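Local coordinates for protein hydrolase, HAD superfamily, subfamily III A (Legionella pneumophila, PDB 3N1U) that probably hydrolyses the sugar phosphate KDO 8-P to KDO and inorganic phosphate in lipopolysaccharide biosynthesis, as a metal-dependent phosphatase of the HAD superfamily, at residues I19-C24 and Q64-T69; I23-G28 and I116-P121. All blocks are in the same frame, centred on the assembly; numbering follows the deposited sequence.

Interaction 1: residues I19-C24 and Q64-T69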
loop_
_atom_site.group_PDB
_atom_site.type_symbol
_atom_site.label_atom_id
_atom_site.label_comp_id
_atom_site.label_asym_id
_atom_site.label_seq_id
_atom_site.Cartn_x
_atom_site.Cartn_y
_atom_site.Cartn_z
ATOM N N ILE A 19 -4.668 -21.395 -25.008
ATOM C CA ILE A 19 -5.597 -20.438 -24.417
ATOM C C ILE A 19 -6.170 -19.457 -25.454
ATOM O O ILE A 19 -5.429 -18.772 -26.157
ATOM C CB ILE A 19 -4.942 -19.667 -23.264
ATOM C CG1 ILE A 19 -4.500 -20.602 -22.116
ATOM C CG2 ILE A 19 -5.921 -18.626 -22.725
ATOM C CD1 ILE A 19 -5.566 -21.641 -21.564
ATOM N N LYS A 20 -7.494 -19.399 -25.537
ATOM C CA LYS A 20 -8.161 -18.511 -26.453
ATOM C C LYS A 20 -8.988 -17.461 -25.690
ATOM O O LYS A 20 -9.487 -16.512 -26.295
ATOM C CB LYS A 20 -9.066 -19.323 -27.403
ATOM C CG LYS A 20 -8.196 -20.040 -28.463
ATOM C CD LYS A 20 -8.985 -20.681 -29.564
ATOM C CE LYS A 20 -7.985 -20.979 -30.699
ATOM N NZ LYS A 20 -8.655 -21.601 -31.865
ATOM N N CYS A 21 -9.132 -17.626 -24.382
ATOM C CA CYS A 21 -9.800 -16.599 -23.563
ATOM C C CYS A 21 -9.220 -16.629 -22.178
ATOM O O CYS A 21 -9.122 -17.709 -21.572
ATOM C CB CYS A 21 -11.317 -16.876 -23.510
ATOM S SG CYS A 21 -12.264 -15.680 -22.475
ATOM N N LEU A 22 -8.803 -15.463 -21.650
ATOM C CA LEU A 22 -8.493 -15.346 -20.207
ATOM C C LEU A 22 -9.695 -14.742 -19.431
ATOM O O LEU A 22 -10.231 -13.677 -19.827
ATOM C CB LEU A 22 -7.227 -14.441 -19.985
ATOM C CG LEU A 22 -6.997 -14.120 -18.491
ATOM C CD1 LEU A 22 -6.691 -15.403 -17.664
ATOM C CD2 LEU A 22 -5.826 -13.107 -18.365
ATOM N N ILE A 23 -10.098 -15.392 -18.339
ATOM C CA ILE A 23 -11.141 -14.898 -17.474
ATOM C C ILE A 23 -10.491 -14.455 -16.155
ATOM O O ILE A 23 -9.676 -15.200 -15.562
ATOM C CB ILE A 23 -12.205 -15.995 -17.081
ATOM C CG1 ILE A 23 -12.736 -16.751 -18.332
ATOM C CG2 ILE A 23 -13.354 -15.356 -16.346
ATOM C CD1 ILE A 23 -13.496 -18.069 -17.963
ATOM N N CYS A 24 -10.836 -13.248 -15.712
ATOM C CA CYS A 24 -10.325 -12.736 -14.450
ATOM C C CYS A 24 -11.442 -12.507 -13.502
ATOM O O CYS A 24 -12.497 -12.019 -13.895
ATOM C CB CYS A 24 -9.598 -11.370 -14.604
ATOM S SG CYS A 24 -8.226 -11.377 -15.768
ATOM N N GLN A 64 -9.333 -13.379 -26.389
ATOM C CA GLN A 64 -10.418 -12.686 -25.717
ATOM C C GLN A 64 -10.213 -12.598 -24.189
ATOM O O GLN A 64 -9.441 -13.343 -23.572
ATOM C CB GLN A 64 -11.787 -13.258 -26.096
ATOM C CG GLN A 64 -12.955 -12.474 -25.490
ATOM C CD GLN A 64 -13.036 -11.022 -25.979
ATOM O OE1 GLN A 64 -12.245 -10.134 -25.584
ATOM N NE2 GLN A 64 -14.026 -10.765 -26.811
ATOM N N VAL A 65 -10.861 -11.590 -23.622
ATOM C CA VAL A 65 -10.793 -11.353 -22.187
ATOM C C VAL A 65 -12.195 -11.276 -21.621
ATOM O O VAL A 65 -13.071 -10.652 -22.217
ATOM C CB VAL A 65 -10.004 -10.041 -21.879
ATOM C CG1 VAL A 65 -10.129 -9.710 -20.335
ATOM C CG2 VAL A 65 -8.546 -10.214 -22.292
ATOM N N ALA A 66 -12.402 -11.883 -20.450
ATOM C CA ALA A 66 -13.665 -11.778 -19.746
ATOM C C ALA A 66 -13.467 -11.652 -18.239
ATOM O O ALA A 66 -12.442 -12.090 -17.684
ATOM C CB ALA A 66 -14.499 -13.050 -20.048
ATOM N N ILE A 67 -14.469 -11.083 -17.569
ATOM C CA ILE A 67 -14.458 -10.978 -16.118
ATOM C C ILE A 67 -15.678 -11.713 -15.514
ATOM O O ILE A 67 -16.778 -11.622 -16.038
ATOM C CB ILE A 67 -14.431 -9.504 -15.656
ATOM C CG1 ILE A 67 -12.984 -9.070 -15.304
ATOM C CG2 ILE A 67 -15.294 -9.312 -14.350
ATOM C CD1 ILE A 67 -12.004 -8.973 -16.555
ATOM N N ILE A 68 -15.476 -12.400 -14.388
ATOM C CA ILE A 68 -16.610 -12.966 -13.629
ATOM C C ILE A 68 -16.364 -12.561 -12.174
ATOM O O ILE A 68 -15.358 -12.954 -11.555
ATOM C CB ILE A 68 -16.737 -14.521 -13.730
ATOM C CG1 ILE A 68 -16.864 -14.960 -15.184
ATOM C CG2 ILE A 68 -17.942 -15.020 -12.876
ATOM C CD1 ILE A 68 -16.951 -16.501 -15.393
ATOM N N THR A 69 -17.276 -11.772 -11.641
ATOM C CA THR A 69 -17.044 -11.202 -10.306
ATOM C C THR A 69 -18.299 -11.288 -9.433
ATOM O O THR A 69 -19.435 -11.264 -9.965
ATOM C CB THR A 69 -16.567 -9.699 -10.391
ATOM O OG1 THR A 69 -16.398 -9.213 -9.057
ATOM C CG2 THR A 69 -17.607 -8.825 -11.075
#

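Interaction 2: residues I23-G28 and I116-P121. With CA (calcium ion), chain B.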
loop_
_atom_site.group_PDB
_atom_site.type_symbol
_atom_site.label_atom_id
_atom_site.label_comp_id
_atom_site.label_asym_id
_atom_site.label_seq_id
_atom_site.Cartn_x
_atom_site.Cartn_y
_atom_site.Cartn_z
ATOM N N ILE A 23 -10.098 -15.392 -18.339
ATOM C CA ILE A 23 -11.141 -14.898 -17.474
ATOM C C ILE A 23 -10.491 -14.455 -16.155
ATOM O O ILE A 23 -9.676 -15.200 -15.562
ATOM C CB ILE A 23 -12.205 -15.995 -17.081
ATOM C CG1 ILE A 23 -12.736 -16.751 -18.332
ATOM C CG2 ILE A 23 -13.354 -15.356 -16.346
ATOM C CD1 ILE A 23 -13.496 -18.069 -17.963
ATOM N N CYS A 24 -10.836 -13.248 -15.712
ATOM C CA CYS A 24 -10.325 -12.736 -14.450
ATOM C C CYS A 24 -11.442 -12.507 -13.502
ATOM O O CYS A 24 -12.497 -12.019 -13.895
ATOM C CB CYS A 24 -9.598 -11.370 -14.604
ATOM S SG CYS A 24 -8.226 -11.377 -15.768
ATOM N N ASP A 25 -11.158 -12.764 -12.237
ATOM C CA ASP A 25 -11.963 -12.232 -11.141
ATOM C C ASP A 25 -11.534 -10.761 -10.921
ATOM O O ASP A 25 -10.474 -10.348 -11.401
ATOM C CB ASP A 25 -11.666 -13.025 -9.885
ATOM C CG ASP A 25 -12.411 -12.488 -8.670
ATOM O OD1 ASP A 25 -13.616 -12.150 -8.769
ATOM O OD2 ASP A 25 -11.784 -12.419 -7.611
ATOM N N VAL A 26 -12.370 -9.977 -10.228
ATOM C CA VAL A 26 -12.008 -8.579 -9.929
ATOM C C VAL A 26 -11.308 -8.398 -8.585
ATOM O O VAL A 26 -10.086 -8.272 -8.514
ATOM C CB VAL A 26 -13.239 -7.638 -10.040
ATOM C CG1 VAL A 26 -12.823 -6.202 -9.669
ATOM C CG2 VAL A 26 -13.767 -7.720 -11.509
ATOM N N ASP A 27 -12.069 -8.436 -7.480
ATOM C CA ASP A 27 -11.511 -8.006 -6.212
ATOM C C ASP A 27 -10.489 -9.009 -5.712
ATOM O O ASP A 27 -10.853 -10.178 -5.552
ATOM C CB ASP A 27 -12.636 -7.931 -5.182
ATOM C CG ASP A 27 -13.618 -6.819 -5.486
ATOM O OD1 ASP A 27 -13.271 -5.631 -5.272
ATOM O OD2 ASP A 27 -14.722 -7.118 -5.929
ATOM N N GLY A 28 -9.251 -8.572 -5.460
ATOM C CA GLY A 28 -8.185 -9.505 -4.996
ATOM C C GLY A 28 -7.306 -10.031 -6.143
ATOM O O GLY A 28 -6.223 -10.653 -5.910
ATOM N N ILE A 116 -7.997 -16.793 -13.567
ATOM C CA ILE A 116 -7.155 -16.334 -12.472
ATOM C C ILE A 116 -8.046 -15.808 -11.308
ATOM O O ILE A 116 -8.936 -14.953 -11.488
ATOM C CB ILE A 116 -6.060 -15.335 -12.963
ATOM C CG1 ILE A 116 -5.105 -14.968 -11.804
ATOM C CG2 ILE A 116 -6.703 -14.073 -13.636
ATOM C CD1 ILE A 116 -3.853 -14.155 -12.272
ATOM N N GLY A 117 -7.813 -16.394 -10.147
ATOM C CA GLY A 117 -8.718 -16.267 -9.008
ATOM C C GLY A 117 -7.933 -16.074 -7.706
ATOM O O GLY A 117 -6.721 -16.288 -7.665
ATOM N N ASP A 118 -8.635 -15.759 -6.626
ATOM C CA ASP A 118 -7.987 -15.677 -5.287
ATOM C C ASP A 118 -8.762 -16.336 -4.108
ATOM O O ASP A 118 -8.205 -16.484 -3.006
ATOM C CB ASP A 118 -7.746 -14.198 -4.945
ATOM C CG ASP A 118 -9.018 -13.487 -4.503
ATOM O OD1 ASP A 118 -10.035 -13.413 -5.262
ATOM O OD2 ASP A 118 -8.982 -12.937 -3.373
ATOM N N ASP A 119 -10.052 -16.688 -4.292
ATOM C CA ASP A 119 -10.867 -17.122 -3.132
ATOM C C ASP A 119 -11.762 -18.338 -3.504
ATOM O O ASP A 119 -11.809 -18.757 -4.688
ATOM C CB ASP A 119 -11.667 -15.938 -2.497
ATOM C CG ASP A 119 -11.856 -16.094 -0.965
ATOM O OD1 ASP A 119 -11.912 -17.247 -0.479
ATOM O OD2 ASP A 119 -11.968 -15.061 -0.248
ATOM N N LEU A 120 -12.427 -18.926 -2.524
ATOM C CA LEU A 120 -13.072 -20.224 -2.707
ATOM C C LEU A 120 -14.089 -20.270 -3.844
ATOM O O LEU A 120 -14.202 -21.301 -4.492
ATOM C CB LEU A 120 -13.693 -20.690 -1.367
ATOM C CG LEU A 120 -12.679 -20.645 -0.206
ATOM C CD1 LEU A 120 -13.443 -21.017 1.079
ATOM C CD2 LEU A 120 -11.571 -21.657 -0.454
ATOM N N PRO A 121 -14.845 -19.177 -4.086
ATOM C CA PRO A 121 -15.807 -19.297 -5.222
ATOM C C PRO A 121 -15.166 -19.403 -6.612
ATOM O O PRO A 121 -15.826 -19.857 -7.563
ATOM C CB PRO A 121 -16.697 -18.060 -5.085
ATOM C CG PRO A 121 -16.450 -17.571 -3.553
ATOM C CD PRO A 121 -14.989 -17.891 -3.361
HETATM CA CA CA B . -11.912 -12.289 -5.420
HETATM O O HOH W 1 -11.607 -12.254 -3.040
HETATM O O HOH W 2 -14.085 -11.371 -5.003
HETATM O O HOH W 3 -13.126 -14.400 -5.531
#

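Interaction 1: residues I19-C24 and Q64-T69
The peptide groups of Leu22 and Cys24 face those of Gln64 and Ala66 across a parallel strand pair, with side chains standing above and below. Cys24 N meets Ala66 O at 2.8 Å, in the plane of that carbonyl. At the entry to the pair Gln64 N reaches Lys20 O at 3.1 Å, tilted 35° from the carbonyl plane. Between these, Leu22 N donates to Gln64 O (2.9 Å) and Leu22 O accepts from Ala66 N, while Cys24 O takes Ile68 N at the far end. Leu22 thus bonds to Gln64 and Ala66, and Ala66 to Leu22 and Cys24, each residue bridging two that flank its partner, as in a regular parallel pair.

On one face Cys21 and Ile23 stand beside Gln64 and Ala66. The Ala66 methyl touches both Cys21 SG and Ile23 CG1, with Cys21 SG 4.2 Å from Ala66 CB. With chi1 of Ile23 at -50°, its CG2 branch is turned to the carbonyl side, where it touches Ile68 CG1 at 3.7 Å as the two side chains cross. Leu22, Cys24, Val65 and Ile67 form the other face. There Ile67 CD1 packs on Cys24 CB (3.9 Å), and chi1 of Ile67, -98°, is well off a staggered value, its CG1 lying 3.3 Å from Cys24 O.

The pair belongs to the central parallel sheet of the Rossmann-like HAD core: strand 113-117 continues it beyond 21-24, strand 87-89 flanks 64-68, and helix 158-169 covers Leu22 and Cys24.

Interaction 2: residues I23-G28 and I116-P121
Ile116 extends the parallel sheet against Ile23 and Asp25: its N donates to Ile23 O at 3.1 Å, and its O receives Asp25 N at 3.2 Å, both bonds nearly collinear with the carbonyl. The CG2 methyl of Ile116 rests on Cys24 SG (3.8 Å). Strand 113-117 ends at Gly117, as 21-24 has at Cys24, and Asp118 turns its side chain toward 23-28. With chi1 at 77°, Asp118 OD1 binds the calcium ion at 2.2 Å. Asp118 OD2 accepts hydrogen bonds from a calcium-bound water and from Gln50 of the second subunit. Asp25 OD2 binds the same ion, 3.1 Å from Asp118 OD1, the two carboxylate planes 12° apart. Asp27 O lies 2.4 Å from the calcium, and three waters complete six ligands. Asp25 OD1 forms a salt bridge with Lys95, and the Asp27 carboxylate, which turns away from the ion, one with Lys45. This HAD metal site, combining the DxD pair, Asp25 and Asp27, with Asp118, probably holds magnesium in vivo. Asp119 OD1 accepts a hydrogen bond from Leu120 N and makes a salt bridge with Arg160 of the second subunit. Strands 64-68 and 131-134 flank the pair, and helix 158-169 packs on Cys24 and Ile116.

Both contacts start from strand 21-24, near the N terminus after helix 3-17. Interaction 1 closes the shorter loop, returning at 64-69 after the antiparallel hairpin 34-38/43-48 and helix 49-60. Interaction 2 spans that loop and goes on through helix 74-83, strand 87-89 and helix 96-106 before strand 113-117 arrives on the other flank of 21-24. The smaller loop therefore lies within the larger, and the shared strand is held from both sides. The two contacts also touch at the strand ends, where Val26 packs on Ile67 and Thr69, and Lys95 hydrogen-bonds to Ile68 O and makes a salt bridge with Asp25 OD1, tying sheet core to metal site.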